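Local coordinates for Poly(A) RNA polymerase protein 2 (Saccharomyces cerevisiae, PDB 3NYB) that probably adds adenylates to the 3' ends of RNAs as the poly(A) polymerase subunit of the TRAMP RNA surveillance complex, at residues F23-F28 against V164-Q169; P58-H63 against S85-K90. The protein carries 1 engineered substitution. All coordinates share one frame; numbering follows the deposited sequence.

Interaction 1: residues F23-F28 against V164-Q169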
loop_
_atom_site.group_PDB
_atom_site.type_symbol
_atom_site.label_atom_id
_atom_site.label_comp_id
_atom_site.label_asym_id
_atom_site.label_seq_id
_atom_site.Cartn_x
_atom_site.Cartn_y
_atom_site.Cartn_z
ATOM N N PHE A 23 -11.910 5.244 -13.084
ATOM C CA PHE A 23 -12.211 4.133 -13.970
ATOM C C PHE A 23 -10.966 3.339 -14.366
ATOM O O PHE A 23 -11.011 2.111 -14.457
ATOM C CB PHE A 23 -12.932 4.631 -15.223
ATOM C CG PHE A 23 -14.268 5.245 -14.947
ATOM C CD1 PHE A 23 -15.013 4.849 -13.847
ATOM C CD2 PHE A 23 -14.795 6.200 -15.799
ATOM C CE1 PHE A 23 -16.257 5.411 -13.590
ATOM C CE2 PHE A 23 -16.039 6.762 -15.553
ATOM C CZ PHE A 23 -16.770 6.369 -14.447
ATOM N N GLU A 24 -9.858 4.032 -14.606
ATOM C CA GLU A 24 -8.637 3.334 -14.980
ATOM C C GLU A 24 -8.096 2.531 -13.806
ATOM O O GLU A 24 -7.560 1.444 -13.993
ATOM C CB GLU A 24 -7.556 4.276 -15.527
ATOM C CG GLU A 24 -6.500 3.507 -16.313
ATOM C CD GLU A 24 -5.271 4.316 -16.673
ATOM O OE1 GLU A 24 -5.312 5.562 -16.588
ATOM O OE2 GLU A 24 -4.257 3.687 -17.049
ATOM N N ILE A 25 -8.241 3.057 -12.593
ATOM C CA ILE A 25 -7.825 2.298 -11.417
ATOM C C ILE A 25 -8.559 0.953 -11.371
ATOM O O ILE A 25 -7.921 -0.085 -11.225
ATOM C CB ILE A 25 -8.009 3.088 -10.102
ATOM C CG1 ILE A 25 -7.194 4.385 -10.146
ATOM C CG2 ILE A 25 -7.571 2.258 -8.900
ATOM C CD1 ILE A 25 -7.187 5.148 -8.845
ATOM N N LYS A 26 -9.886 0.985 -11.519
ATOM C CA LYS A 26 -10.705 -0.221 -11.538
ATOM C C LYS A 26 -10.325 -1.169 -12.677
ATOM O O LYS A 26 -10.454 -2.393 -12.561
ATOM C CB LYS A 26 -12.188 0.131 -11.651
ATOM C CG LYS A 26 -12.817 0.657 -10.370
ATOM C CD LYS A 26 -14.297 0.929 -10.570
ATOM C CE LYS A 26 -14.759 2.181 -9.804
ATOM N NZ LYS A 26 -15.492 1.890 -8.542
ATOM N N ASP A 27 -9.863 -0.613 -13.787
ATOM C CA ASP A 27 -9.496 -1.455 -14.920
ATOM C C ASP A 27 -8.240 -2.249 -14.604
ATOM O O ASP A 27 -8.201 -3.474 -14.773
ATOM C CB ASP A 27 -9.322 -0.616 -16.175
ATOM C CG ASP A 27 -10.640 -0.046 -16.669
ATOM O OD1 ASP A 27 -11.695 -0.608 -16.283
ATOM O OD2 ASP A 27 -10.622 0.948 -17.435
ATOM N N PHE A 28 -7.227 -1.535 -14.122
ATOM C CA PHE A 28 -5.978 -2.132 -13.677
ATOM C C PHE A 28 -6.207 -3.217 -12.627
ATOM O O PHE A 28 -5.731 -4.342 -12.779
ATOM C CB PHE A 28 -5.038 -1.060 -13.105
ATOM C CG PHE A 28 -3.748 -1.619 -12.567
ATOM C CD1 PHE A 28 -2.702 -1.930 -13.416
ATOM C CD2 PHE A 28 -3.588 -1.847 -11.215
ATOM C CE1 PHE A 28 -1.528 -2.450 -12.924
ATOM C CE2 PHE A 28 -2.410 -2.366 -10.719
ATOM C CZ PHE A 28 -1.384 -2.668 -11.569
ATOM N N VAL A 164 -4.526 0.146 -2.118
ATOM C CA VAL A 164 -3.364 -0.633 -1.707
ATOM C C VAL A 164 -2.670 -1.271 -2.909
ATOM O O VAL A 164 -1.440 -1.217 -3.031
ATOM C CB VAL A 164 -3.728 -1.698 -0.668
ATOM C CG1 VAL A 164 -2.566 -2.633 -0.450
ATOM C CG2 VAL A 164 -4.115 -1.029 0.646
ATOM N N LEU A 165 -3.451 -1.851 -3.816
ATOM C CA LEU A 165 -2.856 -2.452 -5.002
ATOM C C LEU A 165 -2.073 -1.418 -5.817
ATOM O O LEU A 165 -0.945 -1.665 -6.214
ATOM C CB LEU A 165 -3.910 -3.155 -5.848
ATOM C CG LEU A 165 -4.430 -4.444 -5.211
ATOM C CD1 LEU A 165 -5.582 -5.036 -6.028
ATOM C CD2 LEU A 165 -3.294 -5.445 -5.039
ATOM N N ILE A 166 -2.662 -0.251 -6.038
ATOM C CA ILE A 166 -1.977 0.803 -6.781
ATOM C C ILE A 166 -0.680 1.234 -6.107
ATOM O O ILE A 166 0.383 1.250 -6.729
ATOM C CB ILE A 166 -2.867 2.028 -6.951
ATOM C CG1 ILE A 166 -4.188 1.628 -7.599
ATOM C CG2 ILE A 166 -2.171 3.057 -7.804
ATOM C CD1 ILE A 166 -4.034 1.096 -8.992
ATOM N N VAL A 167 -0.776 1.581 -4.829
ATOM C CA VAL A 167 0.387 1.985 -4.056
ATOM C C VAL A 167 1.425 0.863 -4.010
ATOM O O VAL A 167 2.635 1.116 -3.996
ATOM C CB VAL A 167 -0.013 2.361 -2.620
ATOM C CG1 VAL A 167 1.165 2.971 -1.879
ATOM C CG2 VAL A 167 -1.163 3.330 -2.632
ATOM N N LYS A 168 0.951 -0.378 -3.979
ATOM C CA LYS A 168 1.857 -1.515 -3.900
ATOM C C LYS A 168 2.615 -1.596 -5.219
ATOM O O LYS A 168 3.846 -1.662 -5.241
ATOM C CB LYS A 168 1.079 -2.801 -3.621
ATOM C CG LYS A 168 1.562 -3.604 -2.404
ATOM C CD LYS A 168 0.405 -4.391 -1.788
ATOM C CE LYS A 168 0.842 -5.351 -0.688
ATOM N NZ LYS A 168 1.687 -6.459 -1.196
ATOM N N GLN A 169 1.872 -1.553 -6.320
ATOM C CA GLN A 169 2.473 -1.565 -7.647
ATOM C C GLN A 169 3.462 -0.421 -7.800
ATOM O O GLN A 169 4.603 -0.614 -8.217
ATOM C CB GLN A 169 1.405 -1.454 -8.727
ATOM C CG GLN A 169 1.977 -1.334 -10.135
ATOM C CD GLN A 169 2.932 -2.468 -10.473
ATOM O OE1 GLN A 169 2.763 -3.593 -10.009
ATOM N NE2 GLN A 169 3.940 -2.173 -11.285
#

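Interaction 2: residues P58-H63 against S85-K90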
loop_
_atom_site.group_PDB
_atom_site.type_symbol
_atom_site.label_atom_id
_atom_site.label_comp_id
_atom_site.label_asym_id
_atom_site.label_seq_id
_atom_site.Cartn_x
_atom_site.Cartn_y
_atom_site.Cartn_z
ATOM N N PRO A 58 4.051 -36.596 7.677
ATOM C CA PRO A 58 2.649 -36.906 7.361
ATOM C C PRO A 58 1.650 -36.177 8.261
ATOM O O PRO A 58 0.467 -36.082 7.911
ATOM C CB PRO A 58 2.570 -38.430 7.565
ATOM C CG PRO A 58 3.804 -38.774 8.344
ATOM C CD PRO A 58 4.840 -37.825 7.858
ATOM N N ASP A 59 2.130 -35.654 9.386
ATOM C CA ASP A 59 1.291 -34.869 10.294
ATOM C C ASP A 59 1.113 -33.399 9.884
ATOM O O ASP A 59 0.194 -32.722 10.351
ATOM C CB ASP A 59 1.846 -34.933 11.718
ATOM C CG ASP A 59 1.624 -36.280 12.368
ATOM O OD1 ASP A 59 0.810 -37.071 11.836
ATOM O OD2 ASP A 59 2.264 -36.547 13.409
ATOM N N ALA A 60 1.990 -32.906 9.016
ATOM C CA ALA A 60 1.997 -31.493 8.666
ATOM C C ALA A 60 0.960 -31.143 7.601
ATOM O O ALA A 60 0.627 -31.962 6.750
ATOM C CB ALA A 60 3.389 -31.071 8.209
ATOM N N ASP A 61 0.452 -29.916 7.671
ATOM C CA ASP A 61 -0.444 -29.377 6.666
ATOM C C ASP A 61 0.220 -28.105 6.159
ATOM O O ASP A 61 1.324 -27.756 6.589
ATOM C CB ASP A 61 -1.821 -29.069 7.273
ATOM C CG ASP A 61 -2.983 -29.416 6.336
ATOM O OD1 ASP A 61 -2.902 -29.155 5.112
ATOM O OD2 ASP A 61 -4.000 -29.944 6.842
ATOM N N LEU A 62 -0.454 -27.404 5.257
ATOM C CA LEU A 62 0.128 -26.240 4.607
ATOM C C LEU A 62 -0.980 -25.248 4.286
ATOM O O LEU A 62 -1.974 -25.604 3.651
ATOM C CB LEU A 62 0.837 -26.678 3.323
ATOM C CG LEU A 62 1.551 -25.645 2.452
ATOM C CD1 LEU A 62 2.689 -24.994 3.208
ATOM C CD2 LEU A 62 2.076 -26.312 1.192
ATOM N N HIS A 63 -0.815 -24.004 4.722
ATOM C CA HIS A 63 -1.854 -23.004 4.502
ATOM C C HIS A 63 -1.335 -21.703 3.911
ATOM O O HIS A 63 -0.268 -21.218 4.278
ATOM C CB HIS A 63 -2.622 -22.734 5.799
ATOM C CG HIS A 63 -3.283 -23.951 6.365
ATOM N ND1 HIS A 63 -4.303 -24.612 5.711
ATOM C CD2 HIS A 63 -3.061 -24.639 7.508
ATOM C CE1 HIS A 63 -4.681 -25.652 6.432
ATOM N NE2 HIS A 63 -3.944 -25.690 7.527
ATOM N N SER A 85 3.090 -28.935 11.307
ATOM C CA SER A 85 3.501 -29.861 12.372
ATOM C C SER A 85 4.376 -29.105 13.369
ATOM O O SER A 85 4.972 -28.091 13.015
ATOM C CB SER A 85 4.242 -31.079 11.819
ATOM O OG SER A 85 3.355 -32.160 11.613
ATOM N N GLU A 86 4.448 -29.573 14.611
ATOM C CA GLU A 86 5.328 -28.926 15.583
ATOM C C GLU A 86 6.787 -29.037 15.137
ATOM O O GLU A 86 7.540 -29.877 15.626
ATOM C CB GLU A 86 5.126 -29.475 17.005
ATOM C CG GLU A 86 4.860 -30.974 17.103
ATOM C CD GLU A 86 4.480 -31.412 18.516
ATOM O OE1 GLU A 86 5.252 -31.142 19.461
ATOM O OE2 GLU A 86 3.406 -32.030 18.679
ATOM N N LEU A 87 7.171 -28.173 14.201
ATOM C CA LEU A 87 8.475 -28.241 13.549
ATOM C C LEU A 87 9.212 -26.916 13.660
ATOM O O LEU A 87 10.358 -26.796 13.223
ATOM C CB LEU A 87 8.310 -28.597 12.065
ATOM C CG LEU A 87 7.757 -29.984 11.718
ATOM C CD1 LEU A 87 7.099 -29.986 10.335
ATOM C CD2 LEU A 87 8.832 -31.078 11.825
ATOM N N GLY A 88 8.548 -25.920 14.235
ATOM C CA GLY A 88 9.106 -24.583 14.326
ATOM C C GLY A 88 10.175 -24.409 15.390
ATOM O O GLY A 88 11.001 -25.300 15.615
ATOM N N GLY A 89 10.159 -23.252 16.046
ATOM C CA GLY A 89 11.158 -22.923 17.043
ATOM C C GLY A 89 12.569 -23.048 16.502
ATOM O O GLY A 89 12.846 -22.668 15.365
ATOM N N LYS A 90 13.464 -23.595 17.318
ATOM C CA LYS A 90 14.879 -23.675 16.970
ATOM C C LYS A 90 15.162 -24.802 15.979
ATOM O O LYS A 90 16.232 -24.858 15.360
ATOM C CB LYS A 90 15.726 -23.816 18.237
ATOM C CG LYS A 90 15.703 -22.559 19.096
ATOM C CD LYS A 90 16.457 -22.735 20.401
ATOM C CE LYS A 90 16.758 -21.383 21.037
ATOM N NZ LYS A 90 15.534 -20.546 21.185
#

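Interaction 1: residues F23-F28 against V164-Q169
Phe28 and Ile166 bury the most surface where helix 17-31 meets helix 160-173, and Ile25 and Gln169 complete the contact. With CG anti to the backbone N (chi1 177°), the Phe28 ring extends across the interface, and its CD2 lies 3.7 Å from CD1 of Ile166, the two side chains running alongside each other in opposite senses. The methyl approaches the ring obliquely. The same CD1 also touches CG2 of Ile25 at 3.7 Å, so the end of Ile166 is shared between residues three apart on the facing helix. Farther out on the ring, CZ reaches CG of Gln169 at 3.9 Å, an aliphatic contact with the amide plane turned 59° from the ring. Cutting the Phe28 ring back to an alanine is likely to open a gap beside Ile166 CD1 and take the apolar support from the Gln169 methylenes. No hydrogen bond links the segments. The axes of segments 23-28 and 164-169 pass 10.7 Å apart at 77°, a wide separation bridged by side chains at a nearly perpendicular crossing. Around this buried junction, Leu218 of helix 214-228 touches both isoleucines, while Trp5 meets the Phe28 ring edge-to-face, joining the N-terminal residues to the same apolar cluster.

Interaction 2: residues P58-H63 against S85-K90
Ala60 and Ser85 bring their backbones together, with CA atoms 4.3 Å apart, where the loop entering strand 62-65 passes the start of the loop that leaves strand 79-83. Ser85 contributes the largest share of the buried surface. Its CB rests against CB of Ala60 at 3.7 Å, while its OG lies over the peptide joining Asp59 to Ala60. There OG comes within 3.0 Å of Ala60 N, but the angle is too poor for a hydrogen bond. The hydroxyl also reaches the CB of Asp59, at 3.2 Å. A looser apolar touch, 4.4 Å between CB of Ala60 and CD1 of Leu87, extends the contact past Glu86, the centre of an inverse gamma turn. Next to Ala60, Asp61 turns its carboxylate onto the following peptide, OD1 accepting the backbone N-H of Leu62 through its anti lone pair (3.0 Å, 148°), and the same oxygen forms a salt bridge with Arg50. Backbone bonding of Asp61 with Thr84 continues the antiparallel pairing of edge strand 62-65 with strand 79-83 toward this point. Between the segments themselves, therefore, the contact is van der Waals, without a hydrogen bond, and directional polar bonds lie beside it, in the pairing with Thr84 and the anchoring of Asp61.

From the N terminus, the chain first runs through helix 17-31, which carries one side of interaction 1, and then through helix 36-54 to residues 58-63. Interaction 2 closes a short loop with residues 85-90, 22 residues on, tying the approach to outer strand 62-65 to the exit from strand 79-83. The chain completes the five-stranded sheet before helix 160-173 returns to helix 17-31 and closes interaction 1. The small loop thus lies wholly within the large one, and the two do not cross. Their centres are 36 Å apart, on opposite sides of the chain's centre: one contact joins helices, the other the sheet's margin.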